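Local coordinates for protein myosin-I heavy chain (Dictyostelium discoideum, PDB 5EJR) that is an actin-based, ATP-driven class VII motor with roles in early phagocytosis and adhesion, of which this chain is the second MyTH4-FERM tail unit, at residues 8-11 and 12-16; 326-329 and 330-334; 373-376 and 377-380. One frame throughout, in Å; residues are numbered along the deposited sequence.

All three contacts are short-range, each within one continuous stretch of chain at a helix or a helix end, and they follow one another in series. Contact 1 joins helices 5-11 and 15-25 near the amino terminus, on the opposite side of the chain's centre from the other two; its centre is about 65 Å from that of contact 2 and about 73 Å from that of contact 3. Contacts 2 and 3 both belong to the FERM part, their centres about 12 Å apart. They touch where the end of helix 317-332 meets the residues leading into helix 375-378: Trp331 O lies 3.1 Å from Pro374 CG. The set thus samples the amino-terminal region and the central FERM lobe.

Contact 1. Residues 8-11 and 12-16; sequences QWAS and TRFRS
The turn between helices 5-11 and 15-25 is fastened by Arg13 folding back over Trp9. The guanidinium lies flat on the indole, with planes 3° apart and centres 3.8 Å apart. The contact is a cation-pi interaction, Arg13 CZ standing 3.7 Å from the centroid of the five-membered ring of Trp9. Arg13 CD adds a CH-pi contact on the same ring, 3.4 Å from Trp9 CE2, so both the aliphatic and the charged parts of the arginine use one indole face. With Trp9 CG anti to the backbone N (chi1 173°) and the Arg13 chain extended from CG to NE, the two side chains cross at about a right angle. The guanidinium edge is engaged too: Arg13 NH1 donates to Trp9 O at 2.8 Å, in the carbonyl plane and on a lone pair. Stack and bond together fix the rotation of the group.

The tight turn joins two consecutive helices. At the turn, Ala10 O accepts two backbone donors, Phe14 N at 2.8 Å in a nearly straight bond (167°) and also Arg13 N. Phe14, at the N-cap position of the next helix, lays one ring face over Ala10 CB in a CH-pi contact, while Phe14 CE1 reaches the indole edge, 4.0 Å from Trp9 CZ3. One turn back, Ser11 OG donates to Gln8 O at 2.7 Å. Trp9 and Phe14 both continue onto Cys109 of helix 104-113, which falls in the MyTH4 part, so the turn packs against that helical domain; Phe42 meets the Phe14 ring.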
ATOM      1  N   GLN A   8      37.186  -6.398  16.145  1.00 49.51           N
ATOM      2  CA  GLN A   8      37.954  -5.163  16.361  1.00 50.06           C
ATOM      3  C   GLN A   8      37.019  -3.980  16.614  1.00 52.69           C
ATOM      4  O   GLN A   8      37.306  -3.147  17.478  1.00 52.55           O
ATOM      5  CB  GLN A   8      38.866  -4.861  15.174  1.00 51.86           C
ATOM      6  CG  GLN A   8      40.131  -5.721  15.126  1.00 66.77           C
ATOM      7  CD  GLN A   8      40.935  -5.509  13.863  1.00 93.50           C
ATOM      8  OE1 GLN A   8      40.987  -4.409  13.289  1.00 92.77           O
ATOM      9  NE2 GLN A   8      41.607  -6.560  13.414  1.00 85.35           N
ATOM     10  N   TRP A   9      35.879  -3.931  15.873  1.00 47.23           N
ATOM     11  CA  TRP A   9      34.840  -2.912  16.012  1.00 45.31           C
ATOM     12  C   TRP A   9      34.141  -3.087  17.370  1.00 48.73           C
ATOM     13  O   TRP A   9      33.900  -2.107  18.063  1.00 47.59           O
ATOM     14  CB  TRP A   9      33.835  -3.009  14.833  1.00 42.82           C
ATOM     15  CG  TRP A   9      32.631  -2.111  14.947  1.00 42.80           C
ATOM     16  CD1 TRP A   9      32.484  -0.861  14.418  1.00 44.88           C
ATOM     17  CD2 TRP A   9      31.399  -2.412  15.615  1.00 42.22           C
ATOM     18  NE1 TRP A   9      31.237  -0.362  14.726  1.00 43.20           N
ATOM     19  CE2 TRP A   9      30.542  -1.304  15.436  1.00 45.05           C
ATOM     20  CE3 TRP A   9      30.918  -3.533  16.311  1.00 43.93           C
ATOM     21  CZ2 TRP A   9      29.242  -1.276  15.948  1.00 44.69           C
ATOM     22  CZ3 TRP A   9      29.643  -3.495  16.844  1.00 45.17           C
ATOM     23  CH2 TRP A   9      28.822  -2.371  16.671  1.00 45.28           C
ATOM     24  N   ALA A  10      33.817  -4.329  17.738  1.00 46.15           N
ATOM     25  CA  ALA A  10      33.143  -4.662  18.989  1.00 46.25           C
ATOM     26  C   ALA A  10      34.035  -4.485  20.227  1.00 52.12           C
ATOM     27  O   ALA A  10      33.501  -4.313  21.323  1.00 50.66           O
ATOM     28  CB  ALA A  10      32.628  -6.082  18.931  1.00 46.81           C
ATOM     29  N   SER A  11      35.383  -4.533  20.054  1.00 51.41           N
ATOM     30  CA  SER A  11      36.367  -4.409  21.144  1.00 52.76           C
ATOM     31  C   SER A  11      36.178  -3.157  22.019  1.00 58.08           C
ATOM     32  O   SER A  11      36.298  -3.240  23.243  1.00 58.30           O
ATOM     33  CB  SER A  11      37.792  -4.482  20.603  1.00 56.18           C
ATOM     34  OG  SER A  11      38.221  -3.255  20.028  1.00 63.48           O
ATOM     35  N   THR A  12      35.830  -2.019  21.389  1.00 54.77           N
ATOM     36  CA  THR A  12      35.632  -0.719  22.046  1.00 54.02           C
ATOM     37  C   THR A  12      34.143  -0.315  22.176  1.00 56.62           C
ATOM     38  O   THR A  12      33.863   0.864  22.438  1.00 56.63           O
ATOM     39  CB  THR A  12      36.414   0.358  21.263  1.00 61.29           C
ATOM     40  OG1 THR A  12      35.864   0.474  19.944  1.00 60.59           O
ATOM     41  CG2 THR A  12      37.908   0.072  21.185  1.00 58.79           C
ATOM     42  N   ARG A  13      33.191  -1.261  21.969  1.00 50.61           N
ATOM     43  CA  ARG A  13      31.750  -0.960  21.990  1.00 47.74           C
ATOM     44  C   ARG A  13      30.891  -1.986  22.724  1.00 50.48           C
ATOM     45  O   ARG A  13      29.906  -1.610  23.358  1.00 49.91           O
ATOM     46  CB  ARG A  13      31.207  -0.760  20.559  1.00 44.55           C
ATOM     47  CG  ARG A  13      31.851   0.377  19.761  1.00 48.72           C
ATOM     48  CD  ARG A  13      31.481   0.285  18.293  1.00 49.25           C
ATOM     49  NE  ARG A  13      31.962   1.422  17.500  1.00 49.01           N
ATOM     50  CZ  ARG A  13      33.142   1.475  16.893  1.00 62.10           C
ATOM     51  NH1 ARG A  13      34.000   0.467  17.001  1.00 48.11           N
ATOM     52  NH2 ARG A  13      33.484   2.544  16.188  1.00 53.25           N
ATOM     53  N   PHE A  14      31.222  -3.277  22.613  1.00 47.55           N
ATOM     54  CA  PHE A  14      30.446  -4.325  23.276  1.00 47.12           C
ATOM     55  C   PHE A  14      30.694  -4.283  24.779  1.00 51.56           C
ATOM     56  O   PHE A  14      31.802  -3.945  25.203  1.00 50.82           O
ATOM     57  CB  PHE A  14      30.819  -5.713  22.715  1.00 48.84           C
ATOM     58  CG  PHE A  14      29.876  -6.325  21.696  1.00 48.93           C
ATOM     59  CD1 PHE A  14      29.406  -5.579  20.617  1.00 50.70           C
ATOM     60  CD2 PHE A  14      29.512  -7.665  21.780  1.00 50.79           C
ATOM     61  CE1 PHE A  14      28.558  -6.154  19.663  1.00 50.51           C
ATOM     62  CE2 PHE A  14      28.668  -8.243  20.820  1.00 52.92           C
ATOM     63  CZ  PHE A  14      28.194  -7.482  19.772  1.00 49.91           C
ATOM     64  N   ARG A  15      29.668  -4.627  25.571  1.00 48.18           N
ATOM     65  CA  ARG A  15      29.741  -4.677  27.030  1.00 49.11           C
ATOM     66  C   ARG A  15      30.816  -5.684  27.470  1.00 55.71           C
ATOM     67  O   ARG A  15      31.702  -5.323  28.250  1.00 55.76           O
ATOM     68  CB  ARG A  15      28.380  -5.065  27.635  1.00 48.95           C
ATOM     69  CG  ARG A  15      27.270  -4.035  27.436  1.00 51.57           C
ATOM     70  CD  ARG A  15      26.135  -4.281  28.407  1.00 50.97           C
ATOM     71  NE  ARG A  15      24.925  -3.523  28.075  1.00 53.59           N
ATOM     72  CZ  ARG A  15      24.688  -2.269  28.455  1.00 69.32           C
ATOM     73  NH1 ARG A  15      25.596  -1.594  29.151  1.00 57.30           N
ATOM     74  NH2 ARG A  15      23.550  -1.673  28.123  1.00 54.43           N
ATOM     75  N   SER A  16      30.758  -6.924  26.916  1.00 53.26           N
ATOM     76  CA  SER A  16      31.666  -8.048  27.200  1.00 54.49           C
ATOM     77  C   SER A  16      33.143  -7.728  26.981  1.00 61.82           C
ATOM     78  O   SER A  16      33.981  -8.196  27.757  1.00 62.33           O
ATOM     79  CB  SER A  16      31.257  -9.291  26.413  1.00 55.61           C
ATOM     80  OG  SER A  16      31.427  -9.096  25.018  1.00 56.91           O
TER

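Contact 2. Residues 326-329 and 330-334; sequences QIRD and EWMKG. With EDO (1,2-ethanediol), chain H.
Asp329 and Lys333, one turn apart at the end of helix 317-332 in the helical central lobe of the FERM domain, form a salt bridge. Lys333 NZ donates to Asp329 OD1 at 2.8 Å, on the syn side of the carboxylate, with a weak second bond to OD2. The lysine's terminal bend (chi4 53°) turns NZ back to the acid.

A second polar group is bridged by 1,2-ethanediol, probably from the crystallisation liquor. Gln326, whose OE1 accepts from Arg296 N, donates through NE2 to the diol O2 at 2.9 Å, and the same O2 lies 2.7 Å from each of Glu330 OE1 and OE2; amide and carboxylate planes are 72° apart. Arg295 forms a salt bridge with Glu330 OE1, and Tyr336 bonds OE2.

Met332 and Arg328 lie side by side in van der Waals contact, Met332 CG 3.6 Å from Arg328 NH1, while Arg328 NH2 bonds Gln371 O. Ile327 packs on helix 402-416, Trp331 on helices 341-355 and 402-416. The helix closes in a Schellman motif, where Gly334, with positive phi, donates its N to Trp331 O.

Opposite charges one turn apart would tend to offset each other on the Lys333 flank, whereas the negative charge of Glu330 is probably balanced by Arg295.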
ATOM      1  N   GLN A 326     -17.091   1.040 -15.164  1.00 15.80           N
ATOM      2  CA  GLN A 326     -16.914   1.683 -13.844  1.00 15.07           C
ATOM      3  C   GLN A 326     -18.100   2.587 -13.497  1.00 17.72           C
ATOM      4  O   GLN A 326     -18.582   2.523 -12.375  1.00 15.11           O
ATOM      5  CB  GLN A 326     -15.593   2.472 -13.779  1.00 15.48           C
ATOM      6  CG  GLN A 326     -15.355   3.136 -12.435  1.00 21.78           C
ATOM      7  CD  GLN A 326     -13.986   3.750 -12.391  1.00 26.22           C
ATOM      8  OE1 GLN A 326     -12.998   3.121 -12.736  1.00 14.66           O
ATOM      9  NE2 GLN A 326     -13.909   4.996 -12.002  1.00 15.45           N
ATOM     10  N   ILE A 327     -18.575   3.392 -14.450  1.00 14.04           N
ATOM     11  CA  ILE A 327     -19.699   4.310 -14.196  1.00 13.20           C
ATOM     12  C   ILE A 327     -20.992   3.493 -14.009  1.00 15.75           C
ATOM     13  O   ILE A 327     -21.811   3.841 -13.164  1.00 14.43           O
ATOM     14  CB  ILE A 327     -19.815   5.342 -15.344  1.00 15.14           C
ATOM     15  CG1 ILE A 327     -18.511   6.207 -15.396  1.00 15.16           C
ATOM     16  CG2 ILE A 327     -21.066   6.241 -15.153  1.00 15.10           C
ATOM     17  CD1 ILE A 327     -18.270   6.825 -16.789  1.00 11.56           C
ATOM     18  N   ARG A 328     -21.160   2.427 -14.807  1.00 13.17           N
ATOM     19  CA  ARG A 328     -22.329   1.539 -14.725  1.00 13.89           C
ATOM     20  C   ARG A 328     -22.370   0.878 -13.346  1.00 16.48           C
ATOM     21  O   ARG A 328     -23.432   0.822 -12.742  1.00 15.81           O
ATOM     22  CB  ARG A 328     -22.317   0.452 -15.816  1.00 13.62           C
ATOM     23  CG  ARG A 328     -23.734  -0.140 -16.030  1.00 17.27           C
ATOM     24  CD  ARG A 328     -23.645  -1.485 -16.739  1.00 22.43           C
ATOM     25  NE  ARG A 328     -24.958  -2.006 -17.143  1.00 19.11           N
ATOM     26  CZ  ARG A 328     -25.731  -2.776 -16.369  1.00 28.43           C
ATOM     27  NH1 ARG A 328     -25.353  -3.083 -15.136  1.00 14.60           N
ATOM     28  NH2 ARG A 328     -26.895  -3.233 -16.824  1.00 15.27           N
ATOM     29  N   ASP A 329     -21.212   0.420 -12.842  1.00 14.75           N
ATOM     30  CA  ASP A 329     -21.088  -0.217 -11.522  1.00 15.38           C
ATOM     31  C   ASP A 329     -21.450   0.736 -10.397  1.00 18.22           C
ATOM     32  O   ASP A 329     -22.174   0.353  -9.456  1.00 18.79           O
ATOM     33  CB  ASP A 329     -19.693  -0.819 -11.338  1.00 18.13           C
ATOM     34  CG  ASP A 329     -19.500  -1.435  -9.971  1.00 34.34           C
ATOM     35  OD1 ASP A 329     -19.950  -2.580  -9.771  1.00 35.63           O
ATOM     36  OD2 ASP A 329     -18.928  -0.753  -9.090  1.00 39.90           O
ATOM     37  N   GLU A 330     -20.981   2.008 -10.500  1.00 12.77           N
ATOM     38  CA  GLU A 330     -21.288   3.051  -9.509  1.00 12.23           C
ATOM     39  C   GLU A 330     -22.786   3.358  -9.527  1.00 15.95           C
ATOM     40  O   GLU A 330     -23.397   3.565  -8.458  1.00 14.10           O
ATOM     41  CB  GLU A 330     -20.481   4.331  -9.820  1.00 13.14           C
ATOM     42  CG  GLU A 330     -19.009   4.146  -9.499  1.00 23.08           C
ATOM     43  CD  GLU A 330     -18.105   5.207 -10.103  1.00 38.93           C
ATOM     44  OE1 GLU A 330     -16.982   5.384  -9.589  1.00 29.37           O
ATOM     45  OE2 GLU A 330     -18.498   5.837 -11.110  1.00 32.60           O
ATOM     46  N   TRP A 331     -23.371   3.414 -10.746  1.00 11.57           N
ATOM     47  CA  TRP A 331     -24.812   3.600 -10.910  1.00 11.96           C
ATOM     48  C   TRP A 331     -25.530   2.417 -10.218  1.00 15.07           C
ATOM     49  O   TRP A 331     -26.484   2.653  -9.474  1.00 14.75           O
ATOM     50  CB  TRP A 331     -25.194   3.602 -12.388  1.00 10.73           C
ATOM     51  CG  TRP A 331     -26.670   3.446 -12.666  1.00 10.80           C
ATOM     52  CD1 TRP A 331     -27.298   2.346 -13.177  1.00 12.66           C
ATOM     53  CD2 TRP A 331     -27.694   4.408 -12.397  1.00 10.92           C
ATOM     54  NE1 TRP A 331     -28.656   2.569 -13.252  1.00 11.71           N
ATOM     55  CE2 TRP A 331     -28.930   3.822 -12.758  1.00 14.13           C
ATOM     56  CE3 TRP A 331     -27.693   5.707 -11.846  1.00 13.46           C
ATOM     57  CZ2 TRP A 331     -30.147   4.522 -12.672  1.00 14.33           C
ATOM     58  CZ3 TRP A 331     -28.898   6.399 -11.758  1.00 15.81           C
ATOM     59  CH2 TRP A 331     -30.115   5.785 -12.117  1.00 16.53           C
ATOM     60  N   MET A 332     -25.080   1.177 -10.463  1.00 11.37           N
ATOM     61  CA  MET A 332     -25.743  -0.010  -9.871  1.00 14.18           C
ATOM     62  C   MET A 332     -25.580  -0.130  -8.343  1.00 21.70           C
ATOM     63  O   MET A 332     -26.394  -0.794  -7.707  1.00 21.77           O
ATOM     64  CB  MET A 332     -25.338  -1.311 -10.564  1.00 15.23           C
ATOM     65  CG  MET A 332     -25.981  -1.475 -11.931  1.00 18.02           C
ATOM     66  SD  MET A 332     -27.774  -1.167 -12.067  1.00 20.56           S
ATOM     67  CE  MET A 332     -28.482  -2.599 -11.150  1.00 18.22           C
ATOM     68  N   LYS A 333     -24.548   0.523  -7.773  1.00 19.27           N
ATOM     69  CA  LYS A 333     -24.282   0.590  -6.329  1.00 19.03           C
ATOM     70  C   LYS A 333     -24.986   1.782  -5.676  1.00 24.68           C
ATOM     71  O   LYS A 333     -24.821   2.013  -4.479  1.00 26.58           O
ATOM     72  CB  LYS A 333     -22.783   0.656  -6.053  1.00 20.84           C
ATOM     73  CG  LYS A 333     -22.088  -0.685  -6.107  1.00 26.58           C
ATOM     74  CD  LYS A 333     -20.580  -0.440  -6.184  1.00 34.18           C
ATOM     75  CE  LYS A 333     -19.779  -1.714  -6.042  1.00 46.34           C
ATOM     76  NZ  LYS A 333     -20.237  -2.754  -7.005  1.00 44.37           N
ATOM     77  N   GLY A 334     -25.770   2.522  -6.443  1.00 19.02           N
ATOM     78  CA  GLY A 334     -26.546   3.645  -5.926  1.00 19.38           C
ATOM     79  C   GLY A 334     -25.736   4.895  -5.626  1.00 26.45           C
ATOM     80  O   GLY A 334     -26.204   5.762  -4.891  1.00 25.59           O
TER
HETATM   81  C1  EDO H2407     -17.195   9.082 -12.163  1.00 29.55           C
HETATM   82  O1  EDO H2407     -16.898   9.569 -10.872  1.00 29.58           O
HETATM   83  C2  EDO H2407     -16.408   7.817 -12.627  1.00 28.11           C
HETATM   84  O2  EDO H2407     -16.031   6.911 -11.607  1.00 26.62           O

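Contact 3. Residues 373-376 and 377-380; sequences LPDQ and ILNS
Ile377 packs back against the two residues that lead into helix 375-378, using a different branch for each. Its CG1 meets the pyrrolidine ring, 3.7 Å from Pro374 CG, and its CG2 lies 4.0 Å from Leu373 CD2. With CG1 anti to the carbonyl carbon (chi1 -67°), CG2 is carried to the leucine side, where the two side chains cross at about a right angle.

The backbone holds this arrangement. Pro374 O accepts Leu378 N at 3.0 Å in a nearly straight bond (173°), and takes a weak second bond from Ile377 N. Asp375 O receives Asn379 N at 2.9 Å. One water links Gln376 O to Asn379 ND2, donating to the carbonyl and accepting from the amide.

Further out, Trp331 of helix 317-332 backs both Leu373 and Pro374, and Trp386 of helix 383-394 touches both Leu373 and Ile377. Arg370 pairs with the Asp375 carboxylate. Replacing Pro374 with a glycine would remove the ring, and is likely to open a gap beside Ile377 CG1 and Trp331 and leave the entry to the helix freer to flex.

The result is a short helix whose N-cap residue is Pro374, with an apolar residue three places on packed against CG of its ring and the proline wedged against Trp331, in the helical central lobe of the FERM domain.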
ATOM      1  N   LEU A 373     -31.399  -0.922 -12.507  1.00 14.55           N
ATOM      2  CA  LEU A 373     -31.685   0.148 -11.548  1.00 15.28           C
ATOM      3  C   LEU A 373     -31.119  -0.269 -10.216  1.00 19.70           C
ATOM      4  O   LEU A 373     -31.366  -1.412  -9.827  1.00 18.78           O
ATOM      5  CB  LEU A 373     -33.183   0.376 -11.343  1.00 17.01           C
ATOM      6  CG  LEU A 373     -33.976   1.186 -12.305  1.00 23.44           C
ATOM      7  CD1 LEU A 373     -35.410   1.276 -11.784  1.00 24.04           C
ATOM      8  CD2 LEU A 373     -33.369   2.624 -12.506  1.00 22.89           C
ATOM      9  N   PRO A 374     -30.405   0.612  -9.470  1.00 16.23           N
ATOM     10  CA  PRO A 374     -29.932   0.201  -8.130  1.00 17.36           C
ATOM     11  C   PRO A 374     -31.107   0.213  -7.144  1.00 19.32           C
ATOM     12  O   PRO A 374     -32.065   0.962  -7.353  1.00 18.08           O
ATOM     13  CB  PRO A 374     -28.926   1.298  -7.758  1.00 18.65           C
ATOM     14  CG  PRO A 374     -29.424   2.511  -8.489  1.00 23.21           C
ATOM     15  CD  PRO A 374     -30.042   2.013  -9.777  1.00 18.26           C
ATOM     16  N   ASP A 375     -31.000  -0.531  -6.030  1.00 16.60           N
ATOM     17  CA  ASP A 375     -32.062  -0.576  -4.997  1.00 17.72           C
ATOM     18  C   ASP A 375     -32.423   0.790  -4.454  1.00 21.07           C
ATOM     19  O   ASP A 375     -33.595   1.061  -4.216  1.00 17.77           O
ATOM     20  CB  ASP A 375     -31.654  -1.496  -3.835  1.00 18.93           C
ATOM     21  CG  ASP A 375     -31.572  -2.965  -4.198  1.00 27.89           C
ATOM     22  OD1 ASP A 375     -31.913  -3.321  -5.366  1.00 28.84           O
ATOM     23  OD2 ASP A 375     -31.171  -3.760  -3.334  1.00 31.13           O
ATOM     24  N   GLN A 376     -31.416   1.666  -4.261  1.00 18.58           N
ATOM     25  CA  GLN A 376     -31.588   3.021  -3.725  1.00 19.65           C
ATOM     26  C   GLN A 376     -32.620   3.859  -4.509  1.00 24.21           C
ATOM     27  O   GLN A 376     -33.439   4.562  -3.918  1.00 24.68           O
ATOM     28  CB  GLN A 376     -30.212   3.725  -3.659  1.00 21.78           C
ATOM     29  CG  GLN A 376     -29.248   3.107  -2.640  1.00 38.72           C
ATOM     30  CD  GLN A 376     -28.408   1.920  -3.103  1.00 54.26           C
ATOM     31  OE1 GLN A 376     -28.625   1.304  -4.169  1.00 32.19           O
ATOM     32  NE2 GLN A 376     -27.418   1.563  -2.281  1.00 52.61           N
ATOM     33  N   ILE A 377     -32.628   3.722  -5.844  1.00 20.21           N
ATOM     34  CA  ILE A 377     -33.578   4.395  -6.738  1.00 17.89           C
ATOM     35  C   ILE A 377     -34.897   3.579  -6.788  1.00 18.75           C
ATOM     36  O   ILE A 377     -35.981   4.152  -6.774  1.00 17.71           O
ATOM     37  CB  ILE A 377     -32.921   4.477  -8.158  1.00 20.10           C
ATOM     38  CG1 ILE A 377     -31.665   5.431  -8.193  1.00 21.08           C
ATOM     39  CG2 ILE A 377     -33.924   4.822  -9.245  1.00 18.78           C
ATOM     40  CD1 ILE A 377     -31.905   6.829  -7.944  1.00 27.72           C
ATOM     41  N   LEU A 378     -34.781   2.266  -6.962  1.00 15.98           N
ATOM     42  CA  LEU A 378     -35.910   1.336  -7.064  1.00 16.76           C
ATOM     43  C   LEU A 378     -36.881   1.518  -5.876  1.00 19.56           C
ATOM     44  O   LEU A 378     -38.088   1.446  -6.073  1.00 18.14           O
ATOM     45  CB  LEU A 378     -35.401  -0.131  -7.103  1.00 16.70           C
ATOM     46  CG  LEU A 378     -36.495  -1.253  -7.111  1.00 20.87           C
ATOM     47  CD1 LEU A 378     -37.295  -1.254  -8.434  1.00 21.31           C
ATOM     48  CD2 LEU A 378     -35.850  -2.639  -6.961  1.00 19.92           C
ATOM     49  N   ASN A 379     -36.340   1.763  -4.668  1.00 15.38           N
ATOM     50  CA  ASN A 379     -37.083   1.968  -3.429  1.00 16.57           C
ATOM     51  C   ASN A 379     -38.184   3.008  -3.493  1.00 19.21           C
ATOM     52  O   ASN A 379     -39.159   2.912  -2.740  1.00 19.66           O
ATOM     53  CB  ASN A 379     -36.102   2.360  -2.308  1.00 19.62           C
ATOM     54  CG  ASN A 379     -35.360   1.196  -1.762  1.00 19.98           C
ATOM     55  OD1 ASN A 379     -35.566   0.060  -2.199  1.00 19.96           O
ATOM     56  ND2 ASN A 379     -34.367   1.462  -0.910  1.00 16.45           N
ATOM     57  N   SER A 380     -38.034   4.011  -4.357  1.00 17.31           N
ATOM     58  CA  SER A 380     -38.982   5.122  -4.406  1.00 19.27           C
ATOM     59  C   SER A 380     -40.358   4.774  -5.026  1.00 22.76           C
ATOM     60  O   SER A 380     -41.298   5.512  -4.797  1.00 25.21           O
ATOM     61  CB  SER A 380     -38.356   6.345  -5.084  1.00 22.83           C
ATOM     62  OG  SER A 380     -38.453   6.298  -6.500  1.00 29.99           O
TER
HETATM   63  O   HOH W   1     -33.861   4.581  -0.754  1.00 32.64           O